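Long-range contacts in resiniferatoxin-binding, phosphotriesterase-related protein (Rhodobacter sphaeroides 2.4.1, PDB 3K2G), which binds two zinc ions in a TIM-barrel fold of the phosphotriesterase family and is probably a metal-dependent hydrolase of phosphoric esters: residues His10-Ile16 with Val351-Ser355; Cys41-Trp45 with Tyr136-Ser140; Val92-Val98 with Tyr319-Lys324; Ala284-Leu288 with Leu330-Leu335. All coordinates share one frame; numbering follows the deposited sequence.

Overall arrangement
All four contacts are partly buried and sit around a TIM barrel. Interaction 2 lines the zinc and ligand pocket, across the chain's centre from interactions 1 and 4, and its loops meet through aromatic and apolar packing with a covalently held dithiol. Interactions 3 and 4 share helix 321-332, with nearest atoms about 7 Å apart, and both touch the second subunit. Interaction 3 combines a buried apolar inner side with a water-bridged outer side, whereas interaction 4, the farthest from the chain's centre (about 22 Å between centres), packs leucines and a histidine. Interaction 1 joins segments near the two ends of the chain through a direct backbone bond, and the other three are nested between its segments.

Interaction 1: residues His10-Ile16 with Val351-Ser355; sequences HVRSGRI and VFDAS
One direct hydrogen bond ties Val-11 to Ala-354: Ala-354 N donates to Val-11 O at 2.8 Å, nearly straight with 169° at the hydrogen, though the donor stands 27° out of the carbonyl plane. Two CA-H...O contacts flank it. Val-11 CA points at Phe-352 O (3.2 Å), and Asp-353 CA faces the same Val-11 O that takes the amide. Water 1 adds a bridge: it accepts from Gly-14 N and lies 2.7 Å from Phe-352 O and near Arg-15 O, to either of which it can donate. The contact joins the N-terminal turn, and the start of the hairpin of strands 15-18 and 21-24, to the end of helix 337-352, the last helix of the TIM-barrel chain. Apolar packing centres on Ile-16 and Phe-352, which cross at about a right angle. Ile-16 CD1 presses on Phe-352 CB at 3.5 Å, while Ile-16 CG2 makes a CH-pi contact over one ring face, 4.1 Å from the Phe-352 centroid. Val-11 CG1 sits beside the carbonyl oxygens of Val-351 and Phe-352. Asp-353 CG is anti to the backbone N (chi1 -164°), which brings Asp-353 OD2 back to within 3.5 Å of Gly-14 CA; OD2 is hydrogen-bonded to Ser-25 OG. Asp-353 OD1 receives Ser-355 N, closing an Asx turn, and Ser-355 OG. In 10-16, Ser-13 OG accepts from Arg-15 N, an ST turn, and donates to His-10 O.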
# COMPACT_ATOMS: atom_id res chain seq x y z
N HIS B 10 26.11 7.31 34.93
CA HIS B 10 26.28 7.20 33.48
C HIS B 10 25.65 5.89 33.04
O HIS B 10 25.37 5.03 33.86
CB HIS B 10 27.77 7.27 33.10
CG HIS B 10 28.62 6.22 33.74
ND1 HIS B 10 28.89 5.01 33.14
CD2 HIS B 10 29.26 6.21 34.93
CE1 HIS B 10 29.66 4.29 33.94
NE2 HIS B 10 29.90 4.99 35.03
N VAL B 11 25.43 5.73 31.74
CA VAL B 11 24.77 4.53 31.22
C VAL B 11 25.44 3.19 31.52
O VAL B 11 24.81 2.14 31.41
CB VAL B 11 24.52 4.65 29.71
CG1 VAL B 11 23.56 5.81 29.45
CG2 VAL B 11 25.84 4.88 28.97
N ARG B 12 26.71 3.21 31.91
CA ARG B 12 27.41 1.96 32.24
C ARG B 12 27.58 1.82 33.75
O ARG B 12 28.32 0.96 34.23
CB ARG B 12 28.78 1.92 31.55
CG ARG B 12 28.73 1.74 30.04
CD ARG B 12 30.14 1.68 29.46
NE ARG B 12 30.99 0.70 30.13
CZ ARG B 12 30.88 -0.62 29.99
NH1 ARG B 12 29.95 -1.13 29.19
NH2 ARG B 12 31.70 -1.43 30.65
N SER B 13 26.88 2.66 34.51
CA SER B 13 26.98 2.63 35.97
C SER B 13 26.00 1.65 36.60
O SER B 13 26.29 1.08 37.65
CB SER B 13 26.71 4.03 36.56
OG SER B 13 25.33 4.34 36.52
N GLY B 14 24.85 1.45 35.97
CA GLY B 14 23.87 0.54 36.53
C GLY B 14 22.97 1.30 37.48
O GLY B 14 22.13 0.71 38.17
N ARG B 15 23.14 2.62 37.52
CA ARG B 15 22.33 3.48 38.37
C ARG B 15 21.68 4.58 37.52
O ARG B 15 22.07 4.79 36.38
CB ARG B 15 23.20 4.11 39.46
CG ARG B 15 23.89 3.10 40.38
CD ARG B 15 24.70 3.81 41.47
NE ARG B 15 25.89 4.48 40.95
CZ ARG B 15 27.03 3.86 40.65
NH1 ARG B 15 27.14 2.55 40.82
NH2 ARG B 15 28.06 4.55 40.17
N ILE B 16 20.69 5.27 38.09
CA ILE B 16 20.00 6.35 37.40
C ILE B 16 19.83 7.54 38.33
O ILE B 16 19.43 7.38 39.48
CB ILE B 16 18.62 5.88 36.90
CG1 ILE B 16 18.80 4.72 35.93
CG2 ILE B 16 17.87 7.05 36.21
CD1 ILE B 16 17.52 4.04 35.51
N VAL B 351 17.37 2.58 28.18
CA VAL B 351 17.79 3.93 27.86
C VAL B 351 18.91 4.39 28.79
O VAL B 351 19.88 5.02 28.36
CB VAL B 351 16.61 4.93 27.99
CG1 VAL B 351 17.12 6.37 27.80
CG2 VAL B 351 15.53 4.60 26.96
N PHE B 352 18.77 4.05 30.07
CA PHE B 352 19.72 4.45 31.10
C PHE B 352 20.79 3.43 31.44
O PHE B 352 21.76 3.76 32.12
CB PHE B 352 18.95 4.78 32.38
CG PHE B 352 18.00 5.92 32.25
CD1 PHE B 352 18.45 7.23 32.39
CD2 PHE B 352 16.65 5.70 32.02
CE1 PHE B 352 17.57 8.31 32.30
CE2 PHE B 352 15.75 6.77 31.93
CZ PHE B 352 16.21 8.08 32.07
N ASP B 353 20.62 2.20 30.99
CA ASP B 353 21.55 1.13 31.33
C ASP B 353 22.03 0.33 30.13
O ASP B 353 21.29 -0.47 29.58
CB ASP B 353 20.87 0.19 32.33
CG ASP B 353 21.85 -0.70 33.05
OD1 ASP B 353 22.79 -1.19 32.39
OD2 ASP B 353 21.66 -0.92 34.26
N ALA B 354 23.29 0.52 29.75
CA ALA B 354 23.85 -0.20 28.62
C ALA B 354 24.07 -1.69 28.89
O ALA B 354 24.29 -2.45 27.96
CB ALA B 354 25.16 0.45 28.19
N SER B 355 24.01 -2.11 30.15
CA SER B 355 24.24 -3.52 30.47
C SER B 355 23.03 -4.40 30.18
O SER B 355 23.13 -5.62 30.22
CB SER B 355 24.63 -3.69 31.94
OG SER B 355 23.49 -3.57 32.77
O HOH W 1 22.97 2.77 34.36

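Interaction 2: residues Cys41-Trp45 with Tyr136-Ser140. With DTV ((2S,3S)-1,4-dimercaptobutane-2,3-diol), chain K.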
# COMPACT_ATOMS: atom_id res chain seq x y z
N CYS B 41 4.79 27.41 28.04
CA CYS B 41 4.77 27.44 26.57
C CYS B 41 4.11 28.70 26.02
O CYS B 41 3.64 28.72 24.89
CB CYS B 41 4.01 26.22 26.05
SG CYS B 41 4.80 24.64 26.42
N ARG B 42 4.09 29.76 26.82
CA ARG B 42 3.48 31.02 26.40
C ARG B 42 4.08 31.62 25.13
O ARG B 42 3.41 32.35 24.40
CB ARG B 42 3.57 32.05 27.54
CG ARG B 42 2.83 31.63 28.80
CD ARG B 42 2.83 32.74 29.84
NE ARG B 42 2.22 33.97 29.34
CZ ARG B 42 0.96 34.08 28.93
NH1 ARG B 42 0.15 33.02 28.96
NH2 ARG B 42 0.49 35.24 28.49
N CYS B 43 5.34 31.31 24.85
CA CYS B 43 6.00 31.83 23.66
C CYS B 43 5.53 31.12 22.39
O CYS B 43 6.07 31.35 21.30
CB CYS B 43 7.52 31.72 23.80
SG CYS B 43 8.07 30.14 24.49
N TRP B 44 4.53 30.26 22.52
CA TRP B 44 3.99 29.52 21.39
C TRP B 44 2.51 29.82 21.16
O TRP B 44 1.82 29.11 20.41
CB TRP B 44 4.21 28.01 21.58
CG TRP B 44 5.47 27.53 20.93
CD1 TRP B 44 5.67 27.32 19.59
CD2 TRP B 44 6.73 27.27 21.57
NE1 TRP B 44 6.98 26.94 19.36
CE2 TRP B 44 7.65 26.91 20.56
CE3 TRP B 44 7.16 27.31 22.90
CZ2 TRP B 44 8.98 26.59 20.84
CZ3 TRP B 44 8.50 27.00 23.18
CH2 TRP B 44 9.39 26.64 22.15
N TRP B 45 2.03 30.86 21.82
CA TRP B 45 0.64 31.27 21.68
C TRP B 45 0.36 31.57 20.21
O TRP B 45 1.17 32.20 19.53
CB TRP B 45 0.37 32.52 22.54
CG TRP B 45 -1.02 33.06 22.40
CD1 TRP B 45 -2.19 32.37 22.50
CD2 TRP B 45 -1.38 34.42 22.14
NE1 TRP B 45 -3.26 33.21 22.32
CE2 TRP B 45 -2.79 34.48 22.09
CE3 TRP B 45 -0.65 35.60 21.94
CZ2 TRP B 45 -3.49 35.67 21.86
CZ3 TRP B 45 -1.34 36.79 21.70
CH2 TRP B 45 -2.75 36.81 21.66
N TYR B 136 16.15 24.26 24.34
CA TYR B 136 15.06 23.84 23.48
C TYR B 136 15.10 24.58 22.14
O TYR B 136 16.16 25.03 21.70
CB TYR B 136 13.74 24.11 24.21
CG TYR B 136 12.57 23.31 23.70
CD1 TYR B 136 12.71 21.95 23.39
CD2 TYR B 136 11.31 23.89 23.57
CE1 TYR B 136 11.62 21.20 22.97
CE2 TYR B 136 10.21 23.14 23.16
CZ TYR B 136 10.38 21.79 22.86
OH TYR B 136 9.30 21.03 22.49
N LEU B 137 13.95 24.70 21.49
CA LEU B 137 13.87 25.37 20.20
C LEU B 137 14.35 26.82 20.27
O LEU B 137 14.25 27.47 21.32
CB LEU B 137 12.44 25.30 19.65
CG LEU B 137 11.92 23.88 19.37
CD1 LEU B 137 10.45 23.94 18.99
CD2 LEU B 137 12.74 23.24 18.27
N ALA B 138 14.87 27.31 19.15
CA ALA B 138 15.38 28.67 19.04
C ALA B 138 14.53 29.75 19.73
O ALA B 138 14.99 30.42 20.65
CB ALA B 138 15.57 29.02 17.57
N SER B 139 13.29 29.92 19.27
CA SER B 139 12.39 30.93 19.82
C SER B 139 12.23 30.91 21.34
O SER B 139 11.72 31.87 21.92
CB SER B 139 11.02 30.83 19.15
OG SER B 139 10.52 29.50 19.19
N SER B 140 12.64 29.83 21.99
CA SER B 140 12.51 29.74 23.44
C SER B 140 13.84 29.97 24.15
O SER B 140 13.88 30.13 25.37
CB SER B 140 11.98 28.36 23.84
OG SER B 140 13.01 27.39 23.75
S1 DTV K . 6.73 22.71 18.93
C1 DTV K . 7.26 22.66 20.71
C2 DTV K . 6.23 23.25 21.67
O2 DTV K . 5.04 22.48 21.56
C3 DTV K . 6.74 23.19 23.12
O3 DTV K . 6.96 21.84 23.49
C4 DTV K . 5.76 23.79 24.12
S4 DTV K . 6.59 24.66 25.48
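Trp-44 and Tyr-136 meet in the pocket beside the binuclear zinc site of the TIM barrel, where loops following strands 39-40 and 128-131 close on the bound dithiol DTV. Tyr-136 belongs to the second zinc site with Glu-177, His-209 and His-238, and its ring meets that of His-209 edge-to-face. The far end of the Trp-44 indole carries the contact between the two loops. Its CH2 atom lies 3.6 Å from Tyr-136 CD2, the two rings being oblique with planes at 67°. Trp-44 CH2 also touches Ser-140 CB at 3.5 Å, and Trp-44 CZ2 meets Leu-137 CD1 at 3.6 Å, with Leu-137 CB at the indole edge, in its plane. An unusual Trp-44 chi1 of -94° accompanies this placement of the indole toward the 136-140 loop. Ser-139 OG approaches CZ2 obliquely, and Cys-43 SG comes only loosely near Ser-140 CB. No hydrogen bond links the two segments directly. The second loop is instead braced internally, because Leu-137 O accepts from both Ser-140 N and Ser-140 OG, the hydroxyl lying in the carbonyl plane on a lone pair. DTV lies against one face of the indole, with DTV C2 over the ring centre, while DTV C3 meets the Tyr-136 ring at its edge. DTV S4 is disulfide-bonded to Cys-41 SG at 2.0 Å, and DTV O3 shares a 2.7 Å hydrogen bond with Tyr-136 OH in which either hydroxyl could be the donor.

Interaction 3: residues Val92-Val98 with Tyr319-Lys324; sequences VKQFAAV and YAFVTK
Phe-95 and Ala-320 are where the backbones of helix 85-97 and the start of helix 321-332, two outer helices of the TIM barrel, come nearest, their CA atoms 4.4 Å apart; Ala-320 occupies the N-cap position of the second helix. The tight part lies on the barrel side. Phe-95 CG is anti to the backbone N (chi1 175°), and the ring reaches past Tyr-319 O, 3.5 Å from Phe-95 CD1, to Thr-323. There Thr-323 OG1 meets the ring edge in plane, 3.7 Å from Phe-95 CE1. Val-92 CG2 packs obliquely on the Tyr-319 ring, 3.9 Å from Tyr-319 CE2, and Ala-320 CB fits against the first helix, 3.7 Å from Gln-94 O. Phe-95 touches Leu-32 and Ile-103 of the barrel strands, Tyr-319 touches Leu-32, and Val-92 touches Ile-103. Tyr-319 OH is hydrogen-bonded to His-36 O, the carbonyl of a zinc ligand.

Toward the helix end the contact opens. Val-98 and Thr-323 slide past each other in opposite directions, their CG2 methyls 3.8 Å apart, and Lys-324 CE only loosely approaches Val-98 CG1. Water 3 accepts from Lys-324 NZ at 2.7 Å and donates to Gln-94 OE1; water 2 accepts from Ala-320 N and may donate to the same OE1. Gln-94 NE2 is hydrogen-bonded to Thr-312 OG1. Without a direct hydrogen bond between the segments, close van der Waals packing joins the helices inside and water links them outside, while the Lys-324 charge serves a salt bridge to Glu-68 OE2 of the second subunit.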
# COMPACT_ATOMS: atom_id res chain seq x y z
N VAL B 92 -0.49 13.05 38.69
CA VAL B 92 0.59 12.06 38.70
C VAL B 92 0.20 10.88 39.59
O VAL B 92 0.58 9.74 39.31
CB VAL B 92 1.92 12.69 39.20
CG1 VAL B 92 2.96 11.60 39.46
CG2 VAL B 92 2.44 13.66 38.15
N LYS B 93 -0.55 11.14 40.65
CA LYS B 93 -0.97 10.05 41.52
C LYS B 93 -1.81 9.03 40.76
O LYS B 93 -1.88 7.87 41.15
CB LYS B 93 -1.75 10.59 42.72
CG LYS B 93 -0.89 11.30 43.75
CD LYS B 93 -1.73 11.74 44.94
CE LYS B 93 -0.90 12.47 45.97
NZ LYS B 93 -1.72 12.92 47.14
N GLN B 94 -2.44 9.45 39.66
CA GLN B 94 -3.24 8.54 38.86
C GLN B 94 -2.33 7.50 38.20
O GLN B 94 -2.69 6.32 38.08
CB GLN B 94 -4.00 9.29 37.78
CG GLN B 94 -5.16 10.11 38.28
CD GLN B 94 -5.87 10.83 37.15
OE1 GLN B 94 -6.14 10.23 36.10
NE2 GLN B 94 -6.16 12.11 37.35
N PHE B 95 -1.17 7.95 37.75
CA PHE B 95 -0.19 7.08 37.11
C PHE B 95 0.31 6.07 38.14
O PHE B 95 0.36 4.87 37.88
CB PHE B 95 0.98 7.91 36.59
CG PHE B 95 2.11 7.10 36.01
CD1 PHE B 95 1.88 6.15 35.02
CD2 PHE B 95 3.42 7.33 36.42
CE1 PHE B 95 2.93 5.44 34.45
CE2 PHE B 95 4.49 6.63 35.85
CZ PHE B 95 4.24 5.68 34.86
N ALA B 96 0.67 6.57 39.32
CA ALA B 96 1.15 5.71 40.39
C ALA B 96 0.03 4.74 40.76
O ALA B 96 0.28 3.57 41.08
CB ALA B 96 1.54 6.55 41.60
N ALA B 97 -1.21 5.22 40.70
CA ALA B 97 -2.36 4.40 41.04
C ALA B 97 -2.47 3.14 40.17
O ALA B 97 -3.05 2.15 40.60
CB ALA B 97 -3.64 5.22 40.94
N VAL B 98 -1.94 3.19 38.96
CA VAL B 98 -1.99 2.05 38.05
C VAL B 98 -0.63 1.35 37.90
O VAL B 98 -0.39 0.67 36.90
CB VAL B 98 -2.51 2.44 36.64
CG1 VAL B 98 -3.96 2.91 36.74
CG2 VAL B 98 -1.64 3.54 36.05
N TYR B 319 -1.83 11.34 32.87
CA TYR B 319 -0.59 10.56 32.83
C TYR B 319 -0.78 9.05 32.95
O TYR B 319 0.19 8.31 32.90
CB TYR B 319 0.35 10.99 33.97
CG TYR B 319 0.76 12.44 33.96
CD1 TYR B 319 1.62 12.95 32.99
CD2 TYR B 319 0.25 13.33 34.92
CE1 TYR B 319 1.97 14.30 32.97
CE2 TYR B 319 0.59 14.68 34.90
CZ TYR B 319 1.45 15.16 33.93
OH TYR B 319 1.77 16.49 33.91
N ALA B 320 -2.02 8.59 33.11
CA ALA B 320 -2.27 7.15 33.24
C ALA B 320 -2.92 6.54 32.01
O ALA B 320 -3.29 5.37 32.01
CB ALA B 320 -3.13 6.88 34.47
N PHE B 321 -3.03 7.33 30.95
CA PHE B 321 -3.66 6.89 29.71
C PHE B 321 -2.89 5.78 28.98
O PHE B 321 -3.46 4.77 28.58
CB PHE B 321 -3.87 8.09 28.79
CG PHE B 321 -4.65 7.78 27.55
CD1 PHE B 321 -6.04 7.66 27.61
CD2 PHE B 321 -4.01 7.59 26.33
CE1 PHE B 321 -6.77 7.36 26.46
CE2 PHE B 321 -4.73 7.29 25.19
CZ PHE B 321 -6.12 7.17 25.25
N VAL B 322 -1.59 5.98 28.80
CA VAL B 322 -0.79 4.97 28.11
C VAL B 322 -0.95 3.61 28.78
O VAL B 322 -1.23 2.61 28.12
CB VAL B 322 0.70 5.37 28.10
CG1 VAL B 322 1.57 4.17 27.71
CG2 VAL B 322 0.92 6.49 27.10
N THR B 323 -0.81 3.60 30.10
CA THR B 323 -0.92 2.37 30.89
C THR B 323 -2.30 1.74 30.92
O THR B 323 -2.44 0.53 30.77
CB THR B 323 -0.51 2.61 32.36
OG1 THR B 323 0.82 3.15 32.41
CG2 THR B 323 -0.55 1.31 33.13
N LYS B 324 -3.32 2.57 31.14
CA LYS B 324 -4.68 2.08 31.25
C LYS B 324 -5.40 1.83 29.93
O LYS B 324 -6.22 0.91 29.82
CB LYS B 324 -5.50 3.06 32.09
CG LYS B 324 -6.82 2.50 32.60
CD LYS B 324 -7.75 3.61 33.10
CE LYS B 324 -7.09 4.48 34.15
NZ LYS B 324 -8.03 5.55 34.59
O HOH W 2 -4.71 9.48 33.45
O HOH W 3 -6.78 7.19 36.30

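Interaction 4: residues Ala284-Leu288 with Leu330-Leu335; sequences ARAIL and LRRHGL
Leu-330 meets Ala-284 and Ile-287 through one branch, CD2, which lies 4.0 Å from Ala-284 CB and 4.3 Å from Ile-287 CD1; with CG anti to the carbonyl carbon (chi1 -75°), the side chain carries that branch across. Next along the segment to take part, His-333 covers the largest area. Ala-284 CB sits almost exactly over the centre of its imidazole, 3.6 Å from the centroid and 4° off the normal, a clear CH-pi contact. Arg-285 CG comes to the ring edge, 3.8 Å from His-333 CD2. The guanidinium of Arg-285 is inclined 30° to the imidazole, and its NH2 forms a long, weak ion pair with Glu-282 of the second subunit. His-333 ND1 is hydrogen-bonded to Arg-329 O, which helps fix the ring's rotation. Leu-288 crosses His-333 at about a right angle, with Leu-288 CD1 3.7 Å from His-333 CB. Gly-334, at positive phi, turns the chain out of the helix in a Schellman motif, with Leu-335 N returning to Leu-330 O. Leu-335 CG then lies 4.1 Å from Leu-288 CD1. The end of helix 321-332 and its Schellman turn thus pack on helix 280-292, and both helices lie against strand 299-301, as in the outer helical layer of a TIM barrel.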
# COMPACT_ATOMS: atom_id res chain seq x y z
N ALA B 284 -0.21 2.38 16.79
CA ALA B 284 -0.12 0.99 17.23
C ALA B 284 0.37 0.13 16.06
O ALA B 284 1.26 -0.70 16.23
CB ALA B 284 -1.48 0.49 17.71
N ARG B 285 -0.20 0.35 14.88
CA ARG B 285 0.21 -0.42 13.71
C ARG B 285 1.68 -0.19 13.36
O ARG B 285 2.38 -1.12 12.98
CB ARG B 285 -0.66 -0.11 12.50
CG ARG B 285 -2.00 -0.84 12.49
CD ARG B 285 -2.60 -0.85 11.08
NE ARG B 285 -2.95 0.50 10.63
CZ ARG B 285 -3.99 1.19 11.08
NH1 ARG B 285 -4.80 0.67 11.99
NH2 ARG B 285 -4.23 2.41 10.62
N ALA B 286 2.13 1.06 13.47
CA ALA B 286 3.52 1.38 13.17
C ALA B 286 4.44 0.67 14.16
O ALA B 286 5.52 0.20 13.79
CB ALA B 286 3.74 2.89 13.24
N ILE B 287 4.00 0.60 15.41
CA ILE B 287 4.76 -0.05 16.46
C ILE B 287 4.83 -1.56 16.19
O ILE B 287 5.88 -2.18 16.35
CB ILE B 287 4.11 0.22 17.85
CG1 ILE B 287 4.29 1.70 18.22
CG2 ILE B 287 4.72 -0.68 18.91
CD1 ILE B 287 3.52 2.13 19.47
N LEU B 288 3.70 -2.13 15.77
CA LEU B 288 3.65 -3.55 15.46
C LEU B 288 4.66 -3.86 14.37
O LEU B 288 5.42 -4.83 14.46
CB LEU B 288 2.26 -3.94 14.97
CG LEU B 288 1.29 -4.54 15.99
CD1 LEU B 288 1.18 -3.64 17.21
CD2 LEU B 288 -0.07 -4.74 15.32
N LEU B 330 -2.64 -2.01 22.24
CA LEU B 330 -1.50 -2.71 21.66
C LEU B 330 -1.75 -4.21 21.73
O LEU B 330 -1.30 -4.97 20.88
CB LEU B 330 -0.21 -2.38 22.41
CG LEU B 330 0.43 -1.02 22.16
CD1 LEU B 330 1.69 -0.89 23.02
CD2 LEU B 330 0.76 -0.87 20.69
N ARG B 331 -2.47 -4.64 22.76
CA ARG B 331 -2.77 -6.05 22.91
C ARG B 331 -3.79 -6.43 21.83
O ARG B 331 -3.65 -7.47 21.19
CB ARG B 331 -3.33 -6.33 24.31
CG ARG B 331 -3.22 -7.77 24.73
CD ARG B 331 -3.75 -7.97 26.14
NE ARG B 331 -3.57 -9.34 26.61
CZ ARG B 331 -2.41 -9.85 27.01
NH1 ARG B 331 -1.31 -9.11 27.00
NH2 ARG B 331 -2.36 -11.11 27.42
N ARG B 332 -4.79 -5.58 21.62
CA ARG B 332 -5.80 -5.85 20.59
C ARG B 332 -5.12 -5.97 19.23
O ARG B 332 -5.61 -6.66 18.34
CB ARG B 332 -6.86 -4.74 20.55
CG ARG B 332 -7.74 -4.63 21.80
CD ARG B 332 -9.00 -3.80 21.53
NE ARG B 332 -8.72 -2.41 21.17
CZ ARG B 332 -8.45 -1.45 22.05
NH1 ARG B 332 -8.42 -1.72 23.35
NH2 ARG B 332 -8.20 -0.21 21.63
N HIS B 333 -4.00 -5.28 19.07
CA HIS B 333 -3.25 -5.31 17.82
C HIS B 333 -2.33 -6.51 17.67
O HIS B 333 -1.80 -6.75 16.59
CB HIS B 333 -2.43 -4.03 17.64
CG HIS B 333 -3.20 -2.88 17.06
ND1 HIS B 333 -4.14 -2.17 17.77
CD2 HIS B 333 -3.18 -2.34 15.82
CE1 HIS B 333 -4.66 -1.23 17.00
NE2 HIS B 333 -4.10 -1.31 15.81
N GLY B 334 -2.12 -7.26 18.75
CA GLY B 334 -1.27 -8.43 18.64
C GLY B 334 -0.09 -8.57 19.60
O GLY B 334 0.55 -9.62 19.62
N LEU B 335 0.19 -7.55 20.40
CA LEU B 335 1.31 -7.64 21.34
C LEU B 335 0.93 -8.36 22.62
O LEU B 335 -0.15 -8.13 23.17
CB LEU B 335 1.84 -6.24 21.68
CG LEU B 335 2.63 -5.49 20.62
CD1 LEU B 335 3.11 -4.17 21.22
CD2 LEU B 335 3.81 -6.33 20.15